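Local coordinates for glycerol kinase, putative (Plasmodium falciparum, PDB 2W40), which probably phosphorylates glycerol at the expense of ATP, yielding sn-glycerol 3-phosphate, as a member of the FGGY family of carbohydrate kinases, at residues C[295-300]-C[452-457]; C[185-190]-C[217-222]; C[6-11]-C[446-451]; C[170-175]-C[240-245]. All blocks are in the same frame, centred on the assembly; numbering follows the deposited sequence.

Contact 1 (C[295-300]-C[452-457]); sequences YKFNDN and AGLEVK. With GOL (glycerol), chain B; EDO (1,2-ethanediol), chain D; EDO (1,2-ethanediol), chain E.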
loop_
_atom_site.group_PDB
_atom_site.type_symbol
_atom_site.label_atom_id
_atom_site.label_comp_id
_atom_site.label_asym_id
_atom_site.label_seq_id
_atom_site.Cartn_x
_atom_site.Cartn_y
_atom_site.Cartn_z
ATOM N N TYR C 295 28.204 -8.084 -26.406
ATOM C CA TYR C 295 29.540 -7.474 -26.346
ATOM C C TYR C 295 30.144 -7.560 -27.745
ATOM O O TYR C 295 29.734 -8.385 -28.559
ATOM C CB TYR C 295 30.405 -8.170 -25.260
ATOM C CG TYR C 295 30.404 -9.700 -25.345
ATOM C CD1 TYR C 295 31.169 -10.368 -26.306
ATOM C CD2 TYR C 295 29.553 -10.455 -24.574
ATOM C CE1 TYR C 295 31.066 -11.738 -26.422
ATOM C CE2 TYR C 295 29.506 -11.838 -24.696
ATOM C CZ TYR C 295 30.275 -12.462 -25.608
ATOM O OH TYR C 295 30.211 -13.896 -25.754
ATOM N N LYS C 296 31.172 -6.759 -27.976
ATOM C CA LYS C 296 32.046 -6.798 -29.145
ATOM C C LYS C 296 33.340 -6.296 -28.596
ATOM O O LYS C 296 33.536 -5.143 -28.470
ATOM C CB LYS C 296 31.543 -5.882 -30.290
ATOM C CG LYS C 296 32.426 -5.855 -31.539
ATOM C CD LYS C 296 31.926 -4.923 -32.579
ATOM C CE LYS C 296 33.005 -4.596 -33.523
ATOM N NZ LYS C 296 32.599 -3.834 -34.733
ATOM N N PHE C 297 34.264 -7.207 -28.314
ATOM C CA PHE C 297 35.480 -6.767 -27.663
ATOM C C PHE C 297 36.337 -5.825 -28.560
ATOM O O PHE C 297 36.805 -4.788 -28.084
ATOM C CB PHE C 297 36.357 -8.018 -27.192
ATOM C CG PHE C 297 35.867 -8.709 -25.958
ATOM C CD1 PHE C 297 34.548 -8.765 -25.610
ATOM C CD2 PHE C 297 36.745 -9.366 -25.129
ATOM C CE1 PHE C 297 34.085 -9.449 -24.519
ATOM C CE2 PHE C 297 36.280 -10.021 -23.985
ATOM C CZ PHE C 297 34.933 -10.087 -23.708
ATOM N N ASN C 298 36.684 -6.325 -29.749
ATOM C CA ASN C 298 37.575 -5.686 -30.697
ATOM C C ASN C 298 36.878 -5.294 -31.992
ATOM O O ASN C 298 35.850 -5.865 -32.380
ATOM C CB ASN C 298 38.750 -6.627 -31.030
ATOM C CG ASN C 298 39.595 -6.961 -29.796
ATOM O OD1 ASN C 298 39.859 -6.106 -28.906
ATOM N ND2 ASN C 298 40.014 -8.218 -29.723
ATOM N N ASP C 299 37.468 -4.288 -32.628
ATOM C CA ASP C 299 36.877 -3.698 -33.846
ATOM C C ASP C 299 36.564 -4.702 -34.973
ATOM O O ASP C 299 35.530 -4.599 -35.629
ATOM C CB ASP C 299 37.806 -2.602 -34.372
ATOM C CG ASP C 299 37.861 -1.437 -33.438
ATOM O OD1 ASP C 299 36.751 -1.154 -32.933
ATOM O OD2 ASP C 299 38.954 -0.829 -33.205
ATOM N N ASN C 300 37.395 -5.737 -35.123
ATOM C CA ASN C 300 37.215 -6.680 -36.218
ATOM C C ASN C 300 36.334 -7.848 -35.830
ATOM O O ASN C 300 36.108 -8.737 -36.661
ATOM C CB ASN C 300 38.604 -7.174 -36.597
ATOM C CG ASN C 300 39.452 -6.097 -37.317
ATOM O OD1 ASN C 300 38.917 -5.139 -37.961
ATOM N ND2 ASN C 300 40.808 -6.278 -37.260
ATOM N N ALA C 452 38.945 -4.070 -19.395
ATOM C CA ALA C 452 40.013 -3.106 -19.296
ATOM C C ALA C 452 41.402 -3.843 -19.298
ATOM O O ALA C 452 42.342 -3.493 -20.042
ATOM C CB ALA C 452 39.828 -2.247 -18.079
ATOM N N GLY C 453 41.501 -4.877 -18.454
ATOM C CA GLY C 453 42.695 -5.692 -18.413
ATOM C C GLY C 453 43.072 -6.376 -19.676
ATOM O O GLY C 453 44.232 -6.472 -20.042
ATOM N N LEU C 454 42.107 -6.941 -20.338
ATOM C CA LEU C 454 42.344 -7.621 -21.627
ATOM C C LEU C 454 42.902 -6.630 -22.648
ATOM O O LEU C 454 43.848 -6.948 -23.366
ATOM C CB LEU C 454 41.111 -8.252 -22.137
ATOM C CG LEU C 454 40.739 -9.621 -21.483
ATOM C CD1 LEU C 454 39.315 -10.065 -21.931
ATOM C CD2 LEU C 454 41.784 -10.786 -21.643
ATOM N N GLU C 455 42.410 -5.386 -22.596
ATOM C CA GLU C 455 42.806 -4.365 -23.580
ATOM C C GLU C 455 44.310 -4.009 -23.398
ATOM O O GLU C 455 45.035 -3.739 -24.415
ATOM C CB GLU C 455 41.920 -3.127 -23.487
ATOM C CG GLU C 455 42.411 -2.027 -24.410
ATOM C CD GLU C 455 42.315 -2.194 -25.903
ATOM O OE1 GLU C 455 41.730 -3.231 -26.391
ATOM O OE2 GLU C 455 42.749 -1.215 -26.656
ATOM N N VAL C 456 44.820 -4.021 -22.169
ATOM C CA VAL C 456 46.236 -3.742 -21.932
ATOM C C VAL C 456 47.120 -5.005 -21.682
ATOM O O VAL C 456 48.279 -4.883 -21.231
ATOM C CB VAL C 456 46.443 -2.705 -20.811
ATOM C CG1 VAL C 456 45.866 -1.317 -21.183
ATOM C CG2 VAL C 456 45.870 -3.171 -19.469
ATOM N N LYS C 457 46.571 -6.168 -22.024
ATOM C CA LYS C 457 47.257 -7.458 -22.020
ATOM C C LYS C 457 47.735 -7.902 -20.634
ATOM O O LYS C 457 48.837 -8.514 -20.482
ATOM C CB LYS C 457 48.474 -7.408 -22.926
ATOM C CG LYS C 457 48.336 -6.697 -24.298
ATOM C CD LYS C 457 47.399 -7.375 -25.103
ATOM C CE LYS C 457 47.507 -6.895 -26.623
ATOM N NZ LYS C 457 46.254 -7.316 -27.294
HETATM C C1 GOL B . 41.325 -2.965 -31.328
HETATM O O1 GOL B . 40.123 -3.620 -31.755
HETATM C C2 GOL B . 41.886 -3.330 -29.942
HETATM O O2 GOL B . 40.806 -3.454 -28.917
HETATM C C3 GOL B . 42.842 -4.545 -30.123
HETATM O O3 GOL B . 43.038 -5.160 -28.869
HETATM C C1 EDO D . 32.428 -0.806 -32.614
HETATM O O1 EDO D . 31.419 -1.397 -33.496
HETATM C C2 EDO D . 33.566 -0.207 -33.431
HETATM O O2 EDO D . 34.280 -1.336 -33.937
HETATM C C1 EDO E . 40.666 -8.487 -25.589
HETATM O O1 EDO E . 40.868 -9.742 -26.251
HETATM C C2 EDO E . 40.512 -7.412 -26.602
HETATM O O2 EDO E . 41.678 -6.561 -26.566
#
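Phe297 and Leu454 meet through matching first torsions: each carries its CG beside its own backbone N (chi1 -77° and -79°), which turns ring and isobutyl group toward one another. The place is the end of helix 443-455, finished by a Schellman motif in which Lys457, with positive phi, is the C-prime residue, Ile458 N bonding to Gly453 O and Lys457 N to Leu454 O. Facing it is the loop between strands 290-295 and 304-311. Leu454 reaches the edge of the phenyl ring, near its plane, with CD1 lying 3.7 Å from Phe297 CE2, while the CB of Tyr295 sits at the ring edge too. This is the one apolar touch of a small surface contact; the rest is filled by a glycerol and an ethanediol whose C1 lies near Leu454 CB and the ring edge. Glu455 takes part by a bend at chi2, and its OE1 lies 2.7 Å from glycerol O2. Asn298 OD1 is also close to that hydroxyl, but its place is less sure, so which acceptor takes the proton remains open. The far end of the glycerol is better defined, since Asp299 N donates to O1 at 2.9 Å in a nearly straight bond (166°). Within the loop, Lys296 and Asp299 share a second ethanediol, probably from the crystallisation liquor: Lys296 NZ donates to both hydroxyls, and O2 donates to Asp299 OD1 at 2.7 Å.

Contact 2 (C[185-190]-C[217-222]); sequences TNASRT and PEIKSN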
loop_
_atom_site.group_PDB
_atom_site.type_symbol
_atom_site.label_atom_id
_atom_site.label_comp_id
_atom_site.label_asym_id
_atom_site.label_seq_id
_atom_site.Cartn_x
_atom_site.Cartn_y
_atom_site.Cartn_z
ATOM N N THR C 185 27.415 -1.523 -26.754
ATOM C CA THR C 185 26.346 -1.926 -25.827
ATOM C C THR C 185 25.473 -0.744 -25.349
ATOM O O THR C 185 24.237 -0.811 -25.474
ATOM C CB THR C 185 26.814 -2.790 -24.652
ATOM O OG1 THR C 185 27.604 -2.011 -23.718
ATOM C CG2 THR C 185 27.593 -4.011 -25.195
ATOM N N ASN C 186 26.123 0.360 -24.937
ATOM C CA ASN C 186 25.393 1.542 -24.562
ATOM C C ASN C 186 24.678 2.191 -25.748
ATOM O O ASN C 186 23.526 2.617 -25.597
ATOM C CB ASN C 186 26.319 2.545 -23.882
ATOM C CG ASN C 186 26.465 2.258 -22.356
ATOM O OD1 ASN C 186 25.496 2.399 -21.603
ATOM N ND2 ASN C 186 27.652 1.925 -21.924
ATOM N N ALA C 187 25.335 2.212 -26.905
ATOM C CA ALA C 187 24.703 2.787 -28.104
ATOM C C ALA C 187 23.420 2.024 -28.452
ATOM O O ALA C 187 22.464 2.612 -29.002
ATOM C CB ALA C 187 25.631 2.867 -29.310
ATOM N N SER C 188 23.375 0.720 -28.173
ATOM C CA SER C 188 22.223 -0.131 -28.525
ATOM C C SER C 188 20.962 0.146 -27.634
ATOM O O SER C 188 19.888 -0.388 -27.904
ATOM C CB SER C 188 22.626 -1.593 -28.450
ATOM O OG SER C 188 22.597 -2.085 -27.123
ATOM N N ARG C 189 21.188 1.006 -26.587
ATOM C CA ARG C 189 20.188 1.310 -25.585
ATOM C C ARG C 189 19.522 2.673 -25.811
ATOM O O ARG C 189 18.793 3.215 -24.971
ATOM C CB ARG C 189 20.770 1.255 -24.203
ATOM C CG ARG C 189 21.534 -0.015 -23.944
ATOM C CD ARG C 189 20.753 -1.280 -24.207
ATOM N NE ARG C 189 19.630 -1.443 -23.262
ATOM C CZ ARG C 189 18.996 -2.567 -22.958
ATOM N NH1 ARG C 189 19.246 -3.714 -23.606
ATOM N NH2 ARG C 189 18.093 -2.578 -21.990
ATOM N N THR C 190 19.858 3.244 -26.947
ATOM C CA THR C 190 19.462 4.649 -27.225
ATOM C C THR C 190 18.200 4.797 -28.127
ATOM O O THR C 190 17.566 5.904 -28.105
ATOM C CB THR C 190 20.649 5.402 -27.931
ATOM O OG1 THR C 190 20.869 4.817 -29.215
ATOM C CG2 THR C 190 21.929 5.555 -27.075
ATOM N N PRO C 217 28.394 10.721 -29.899
ATOM C CA PRO C 217 29.770 10.242 -29.757
ATOM C C PRO C 217 30.086 9.066 -30.641
ATOM O O PRO C 217 29.204 8.297 -30.978
ATOM C CB PRO C 217 29.815 9.858 -28.247
ATOM C CG PRO C 217 28.396 9.335 -27.961
ATOM C CD PRO C 217 27.533 10.354 -28.767
ATOM N N GLU C 218 31.373 8.889 -30.915
ATOM C CA GLU C 218 31.829 7.773 -31.725
ATOM C C GLU C 218 31.562 6.442 -31.004
ATOM O O GLU C 218 31.936 6.352 -29.832
ATOM C CB GLU C 218 33.335 7.858 -32.000
ATOM C CG GLU C 218 33.845 6.723 -32.889
ATOM C CD GLU C 218 35.371 6.775 -33.066
ATOM O OE1 GLU C 218 35.973 7.870 -32.833
ATOM O OE2 GLU C 218 35.939 5.731 -33.473
ATOM N N ILE C 219 31.052 5.469 -31.723
ATOM C CA ILE C 219 30.731 4.121 -31.166
ATOM C C ILE C 219 32.003 3.218 -31.260
ATOM O O ILE C 219 32.561 3.025 -32.352
ATOM C CB ILE C 219 29.549 3.433 -31.893
ATOM C CG1 ILE C 219 28.281 4.327 -31.805
ATOM C CG2 ILE C 219 29.239 2.008 -31.328
ATOM C CD1 ILE C 219 27.175 3.844 -32.673
ATOM N N LYS C 220 32.470 2.802 -30.092
ATOM C CA LYS C 220 33.692 2.022 -29.963
ATOM C C LYS C 220 33.375 0.585 -29.599
ATOM O O LYS C 220 32.327 0.273 -29.105
ATOM C CB LYS C 220 34.569 2.583 -28.845
ATOM C CG LYS C 220 35.003 4.068 -29.060
ATOM C CD LYS C 220 36.248 4.225 -29.691
ATOM C CE LYS C 220 37.363 4.384 -28.690
ATOM N NZ LYS C 220 38.642 4.293 -29.492
ATOM N N SER C 221 34.351 -0.280 -29.785
ATOM C CA SER C 221 34.245 -1.656 -29.249
ATOM C C SER C 221 34.468 -1.584 -27.717
ATOM O O SER C 221 34.839 -0.533 -27.135
ATOM C CB SER C 221 35.276 -2.601 -29.947
ATOM O OG SER C 221 36.590 -2.208 -29.564
ATOM N N ASN C 222 34.162 -2.664 -27.031
ATOM C CA ASN C 222 34.214 -2.671 -25.577
ATOM C C ASN C 222 35.636 -2.615 -24.954
ATOM O O ASN C 222 35.798 -2.110 -23.858
ATOM C CB ASN C 222 33.460 -3.885 -24.982
ATOM C CG ASN C 222 31.958 -3.856 -25.293
ATOM O OD1 ASN C 222 31.400 -4.722 -25.972
ATOM N ND2 ASN C 222 31.324 -2.805 -24.822
#
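Ala187 and Ile219 make the apolar half of this contact, the methyl CB of Ala187 resting 3.8 Å from CD1 of Ile219 and almost as near its CG1. They belong to a short helical turn, 184-187, and to strand 218-220, which pairs in parallel with strand 181-183 just ahead of that turn; Ala187 and Ile219 both touch Thr182 of strand 181-183, so the turn packs on the two-stranded sheet. At the start of the helical turn, Thr185 crosses Asn222 at about a right angle. The methyl CG2 of Thr185, set beside its backbone N, does the touching and lies 3.9 Å from both OD1 and ND2 of the Asn222 amide. A second shell fixes these groups. Thr185 OG1 is bonded to Asp183 and Gly247, whereas the Asn222 amide takes a bond from Lys296 N at one end and gives one to Cys245 O at the other, which settles its rotation. The hydroxyl of Ser188, just after the helical turn, donates to Thr185 O at 2.7 Å. A type I turn runs from Ala187 to Thr190, where Thr190 OG1 donates to Ala187 O, also at 2.7 Å, with a C=O...OG1 angle of 149°.

Contact 3 (C[6-11]-C[446-451]); sequences ILSIDQ and LGAAVL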
loop_
_atom_site.group_PDB
_atom_site.type_symbol
_atom_site.label_atom_id
_atom_site.label_comp_id
_atom_site.label_asym_id
_atom_site.label_seq_id
_atom_site.Cartn_x
_atom_site.Cartn_y
_atom_site.Cartn_z
ATOM N N ILE C 6 43.677 -2.789 -11.164
ATOM C CA ILE C 6 42.740 -2.381 -12.213
ATOM C C ILE C 6 41.633 -1.599 -11.483
ATOM O O ILE C 6 41.022 -2.121 -10.535
ATOM C CB ILE C 6 42.140 -3.557 -12.962
ATOM C CG1 ILE C 6 43.215 -4.443 -13.573
ATOM C CG2 ILE C 6 41.086 -3.072 -14.034
ATOM C CD1 ILE C 6 42.637 -5.834 -13.882
ATOM N N LEU C 7 41.367 -0.374 -11.939
ATOM C CA LEU C 7 40.190 0.376 -11.378
ATOM C C LEU C 7 38.963 0.057 -12.239
ATOM O O LEU C 7 38.995 0.267 -13.452
ATOM C CB LEU C 7 40.409 1.887 -11.282
ATOM C CG LEU C 7 39.280 2.840 -10.956
ATOM C CD1 LEU C 7 38.515 2.381 -9.689
ATOM C CD2 LEU C 7 39.615 4.319 -11.005
ATOM N N SER C 8 37.899 -0.453 -11.587
ATOM C CA SER C 8 36.631 -0.681 -12.282
ATOM C C SER C 8 35.606 0.284 -11.669
ATOM O O SER C 8 35.388 0.201 -10.428
ATOM C CB SER C 8 36.187 -2.156 -12.186
ATOM O OG SER C 8 34.927 -2.300 -12.802
ATOM N N ILE C 9 35.035 1.204 -12.498
ATOM C CA ILE C 9 34.050 2.156 -12.003
ATOM C C ILE C 9 32.675 1.598 -12.437
ATOM O O ILE C 9 32.445 1.348 -13.652
ATOM C CB ILE C 9 34.254 3.551 -12.623
ATOM C CG1 ILE C 9 35.646 4.107 -12.165
ATOM C CG2 ILE C 9 32.981 4.410 -12.331
ATOM C CD1 ILE C 9 36.115 5.277 -13.016
ATOM N N ASP C 10 31.741 1.459 -11.471
ATOM C CA ASP C 10 30.344 1.084 -11.785
ATOM C C ASP C 10 29.449 2.253 -11.323
ATOM O O ASP C 10 29.245 2.481 -10.158
ATOM C CB ASP C 10 30.010 -0.222 -11.080
ATOM C CG ASP C 10 28.592 -0.659 -11.179
ATOM O OD1 ASP C 10 27.835 -0.094 -11.975
ATOM O OD2 ASP C 10 28.237 -1.679 -10.441
ATOM N N GLN C 11 29.071 3.089 -12.251
ATOM C CA GLN C 11 28.242 4.227 -12.012
ATOM C C GLN C 11 26.802 3.706 -12.151
ATOM O O GLN C 11 26.267 3.585 -13.260
ATOM C CB GLN C 11 28.572 5.380 -13.003
ATOM C CG GLN C 11 28.100 6.760 -12.564
ATOM C CD GLN C 11 26.602 6.771 -12.208
ATOM O OE1 GLN C 11 25.746 6.751 -13.084
ATOM N NE2 GLN C 11 26.314 6.609 -10.905
ATOM N N LEU C 446 33.236 -6.573 -12.064
ATOM C CA LEU C 446 34.178 -7.598 -12.496
ATOM C C LEU C 446 34.254 -7.640 -14.028
ATOM O O LEU C 446 35.371 -7.714 -14.608
ATOM C CB LEU C 446 33.759 -8.933 -11.913
ATOM C CG LEU C 446 34.618 -10.100 -12.144
ATOM C CD1 LEU C 446 36.004 -9.876 -11.677
ATOM C CD2 LEU C 446 33.856 -11.295 -11.511
ATOM N N GLY C 447 33.126 -7.516 -14.731
ATOM C CA GLY C 447 33.192 -7.555 -16.176
ATOM C C GLY C 447 33.976 -6.400 -16.815
ATOM O O GLY C 447 34.728 -6.589 -17.762
ATOM N N ALA C 448 33.878 -5.212 -16.219
ATOM C CA ALA C 448 34.574 -4.035 -16.680
ATOM C C ALA C 448 36.079 -4.160 -16.421
ATOM O O ALA C 448 36.888 -3.658 -17.208
ATOM C CB ALA C 448 34.031 -2.768 -16.024
ATOM N N ALA C 449 36.450 -4.794 -15.311
ATOM C CA ALA C 449 37.876 -4.989 -15.003
ATOM C C ALA C 449 38.430 -5.972 -15.994
ATOM O O ALA C 449 39.544 -5.832 -16.430
ATOM C CB ALA C 449 37.980 -5.491 -13.570
ATOM N N VAL C 450 37.631 -6.986 -16.359
ATOM C CA VAL C 450 38.046 -7.964 -17.387
ATOM C C VAL C 450 38.333 -7.265 -18.741
ATOM O O VAL C 450 39.411 -7.499 -19.364
ATOM C CB VAL C 450 37.064 -9.201 -17.526
ATOM C CG1 VAL C 450 37.364 -10.050 -18.820
ATOM C CG2 VAL C 450 37.066 -10.033 -16.188
ATOM N N LEU C 451 37.390 -6.439 -19.185
ATOM C CA LEU C 451 37.577 -5.829 -20.463
ATOM C C LEU C 451 38.811 -4.892 -20.436
ATOM O O LEU C 451 39.616 -4.912 -21.358
ATOM C CB LEU C 451 36.292 -5.055 -20.899
ATOM C CG LEU C 451 35.012 -5.788 -21.210
ATOM C CD1 LEU C 451 33.860 -4.710 -21.186
ATOM C CD2 LEU C 451 35.144 -6.522 -22.491
#
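Ile6, Ser8, Ala448 and Ala449 bring a strand and a helix close together, the axes of 6-11 and 446-451 passing 7.4 Å apart. The packing contacts come first. Ile6 uses its methyl branch: CG2, anti to the backbone N and beside the carbonyl carbon, comes 3.9 Å from Ala449 CA and lies about as near to that residue's CB, while CD1 at the end of the longer branch approaches Ala449 O. The methyl of Ala449 is therefore shared, with Ile6 CG2 on one flank and Ser8 CB, at 4.0 Å, on another. Ser8 OG also packs against the neighbouring methyl, 3.4 Å from Ala448 CB. With alanines at 448 and 449, the CA atoms of Ser8 and Ala449 stand 5.2 Å apart. In this FGGY kinase, of the actin-like ATPase superfamily, the contact joins a strand of the N-terminal family region to a helix of the C-terminal one, which packs on the mixed sheet that contains strand 3-11; the directions of 6-11 and 446-451 differ by 136°. The polar interaction centres on Ser8. Its OG is swung anti to its backbone N (chi1 177°), which aims it at the helix, where it bonds to Ser445 O, one turn before Ala449. A buried hydroxyl thus finds its partner in a backbone carbonyl of the helix. Within the helix, routine bonds continue past this point, Val450 N reaching Leu446 O at 3.0 Å. Tyr21 of the adjacent strand 15-21 extends the cover, touching both Leu446 and Ala449.

Contact 4 (C[170-175]-C[240-245]); sequences WLIFNL and IPITGC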
loop_
_atom_site.group_PDB
_atom_site.type_symbol
_atom_site.label_atom_id
_atom_site.label_comp_id
_atom_site.label_asym_id
_atom_site.label_seq_id
_atom_site.Cartn_x
_atom_site.Cartn_y
_atom_site.Cartn_z
ATOM N N TRP C 170 29.457 10.503 -20.464
ATOM C CA TRP C 170 29.598 11.590 -19.516
ATOM C C TRP C 170 30.930 11.372 -18.667
ATOM O O TRP C 170 31.742 12.300 -18.482
ATOM C CB TRP C 170 28.352 11.661 -18.659
ATOM C CG TRP C 170 28.342 12.657 -17.548
ATOM C CD1 TRP C 170 28.233 12.379 -16.204
ATOM C CD2 TRP C 170 28.486 14.098 -17.646
ATOM N NE1 TRP C 170 28.255 13.561 -15.462
ATOM C CE2 TRP C 170 28.443 14.621 -16.305
ATOM C CE3 TRP C 170 28.676 14.972 -18.726
ATOM C CZ2 TRP C 170 28.507 15.994 -16.022
ATOM C CZ3 TRP C 170 28.749 16.324 -18.465
ATOM C CH2 TRP C 170 28.663 16.845 -17.119
ATOM N N LEU C 171 31.082 10.196 -18.125
ATOM C CA LEU C 171 32.245 9.910 -17.299
ATOM C C LEU C 171 33.533 10.059 -18.093
ATOM O O LEU C 171 34.495 10.646 -17.638
ATOM C CB LEU C 171 32.090 8.511 -16.681
ATOM C CG LEU C 171 31.393 8.350 -15.369
ATOM C CD1 LEU C 171 30.163 9.216 -15.156
ATOM C CD2 LEU C 171 31.246 6.882 -14.925
ATOM N N ILE C 172 33.586 9.504 -19.294
ATOM C CA ILE C 172 34.803 9.531 -20.099
ATOM C C ILE C 172 35.107 10.980 -20.523
ATOM O O ILE C 172 36.254 11.448 -20.409
ATOM C CB ILE C 172 34.644 8.587 -21.367
ATOM C CG1 ILE C 172 34.552 7.062 -20.944
ATOM C CG2 ILE C 172 35.753 8.918 -22.400
ATOM C CD1 ILE C 172 34.131 6.169 -22.171
ATOM N N PHE C 173 34.069 11.730 -20.886
ATOM C CA PHE C 173 34.237 13.138 -21.265
ATOM C C PHE C 173 34.864 13.920 -20.127
ATOM O O PHE C 173 35.824 14.681 -20.350
ATOM C CB PHE C 173 32.877 13.687 -21.633
ATOM C CG PHE C 173 32.869 15.114 -21.993
ATOM C CD1 PHE C 173 32.993 15.466 -23.335
ATOM C CD2 PHE C 173 32.857 16.089 -20.982
ATOM C CE1 PHE C 173 33.032 16.827 -23.677
ATOM C CE2 PHE C 173 32.820 17.487 -21.353
ATOM C CZ PHE C 173 32.902 17.816 -22.683
ATOM N N ASN C 174 34.385 13.741 -18.914
ATOM C CA ASN C 174 34.949 14.479 -17.819
ATOM C C ASN C 174 36.334 14.015 -17.448
ATOM O O ASN C 174 37.217 14.801 -17.225
ATOM C CB ASN C 174 34.012 14.450 -16.625
ATOM C CG ASN C 174 32.806 15.310 -16.807
ATOM O OD1 ASN C 174 31.690 14.845 -17.043
ATOM N ND2 ASN C 174 32.981 16.556 -16.614
ATOM N N LEU C 175 36.527 12.714 -17.358
ATOM C CA LEU C 175 37.879 12.169 -16.955
ATOM C C LEU C 175 39.018 12.541 -17.910
ATOM O O LEU C 175 40.139 12.835 -17.488
ATOM C CB LEU C 175 37.850 10.664 -16.770
ATOM C CG LEU C 175 37.128 10.174 -15.514
ATOM C CD1 LEU C 175 36.813 8.674 -15.681
ATOM C CD2 LEU C 175 38.019 10.509 -14.245
ATOM N N ILE C 240 46.659 7.677 -16.778
ATOM C CA ILE C 240 46.173 6.319 -16.668
ATOM C C ILE C 240 45.121 6.152 -17.762
ATOM O O ILE C 240 44.230 7.006 -17.869
ATOM C CB ILE C 240 45.551 6.074 -15.295
ATOM C CG1 ILE C 240 46.594 6.206 -14.173
ATOM C CG2 ILE C 240 44.942 4.728 -15.206
ATOM C CD1 ILE C 240 47.834 5.323 -14.334
ATOM N N PRO C 241 45.202 5.061 -18.564
ATOM C CA PRO C 241 44.279 4.898 -19.712
ATOM C C PRO C 241 42.941 4.230 -19.315
ATOM O O PRO C 241 42.895 3.388 -18.427
ATOM C CB PRO C 241 45.041 3.962 -20.615
ATOM C CG PRO C 241 45.751 3.055 -19.643
ATOM C CD PRO C 241 46.120 3.887 -18.474
ATOM N N ILE C 242 41.881 4.646 -19.993
ATOM C CA ILE C 242 40.561 4.091 -19.861
ATOM C C ILE C 242 40.480 3.131 -21.057
ATOM O O ILE C 242 40.548 3.549 -22.239
ATOM C CB ILE C 242 39.446 5.177 -19.966
ATOM C CG1 ILE C 242 39.591 6.175 -18.809
ATOM C CG2 ILE C 242 38.063 4.497 -19.965
ATOM C CD1 ILE C 242 38.737 7.495 -18.992
ATOM N N THR C 243 40.378 1.851 -20.738
ATOM C CA THR C 243 40.564 0.815 -21.752
ATOM C C THR C 243 39.418 -0.186 -21.895
ATOM O O THR C 243 39.451 -1.100 -22.748
ATOM C CB THR C 243 41.869 0.042 -21.471
ATOM O OG1 THR C 243 41.779 -0.589 -20.179
ATOM C CG2 THR C 243 43.046 0.995 -21.469
ATOM N N GLY C 244 38.380 -0.046 -21.072
ATOM C CA GLY C 244 37.194 -0.820 -21.276
ATOM C C GLY C 244 35.969 -0.057 -20.898
ATOM O O GLY C 244 35.997 0.737 -20.001
ATOM N N CYS C 245 34.892 -0.276 -21.645
ATOM C CA CYS C 245 33.623 0.365 -21.417
ATOM C C CYS C 245 32.495 -0.441 -21.911
ATOM O O CYS C 245 32.526 -0.912 -23.032
ATOM C CB CYS C 245 33.632 1.654 -22.171
ATOM S SG CYS C 245 32.202 2.796 -21.851
#
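Ile242 pushes its CD1 against the side of Leu175, 4.0 Å from Leu175 CB and equally far from the methyl CD1 of that leucine, the two side chains crossing at about a right angle. One turn back along helix 167-176, Ile172 fills the neighbouring place: its CD1 meets Cys245 SG at 3.9 Å, and its CG1 passes more loosely by Ile242 CG2. Ile172 CG1 stands beside the backbone N (chi1 -67°), carrying the longer branch out to the sulfur. This is helix-on-sheet packing in the N-terminal domain, helix 170-175 lying nearly antiparallel to strand 241-245 with 10.7 Å between the axes. Ile242 and Cys245, three residues apart, both face the helix, consistent with the break from regular strand geometry at Thr243 (psi -2°). Neighbouring strands close the layer: Ile81 of strand 74-83 touches both Ile172 and Ile242, and Phe226 of strand 225-228 touches Ile172, Ile242 and Cys245. With methyl, methylene and sulfur surfaces meeting and all four residues buried, the contact probably rests on the burial of apolar surface, with no directional bond to fix one side against the other.

How the contacts relate
From the N terminus, 6-11 opens contact 3, whose partner 446-451 follows more than four hundred residues later. Inside that loop 170-175 opens contact 4, and 185-190 then opens contact 2. Contact 2 closes first, at 217-222, and contact 4 at 240-245, so contact 2 is nested within contact 4 and both within contact 3. Contact 1 starts afterwards at 295-300 and closes at 452-457, just beyond the end of contact 3, so these two cross on helix 443-455. Contacts 2 and 4 lie within the N-terminal family region and contact 1 within the C-terminal one, which contact 3 ties to the N-terminal sheet. Asn222 of contact 2 touches the other three contacts.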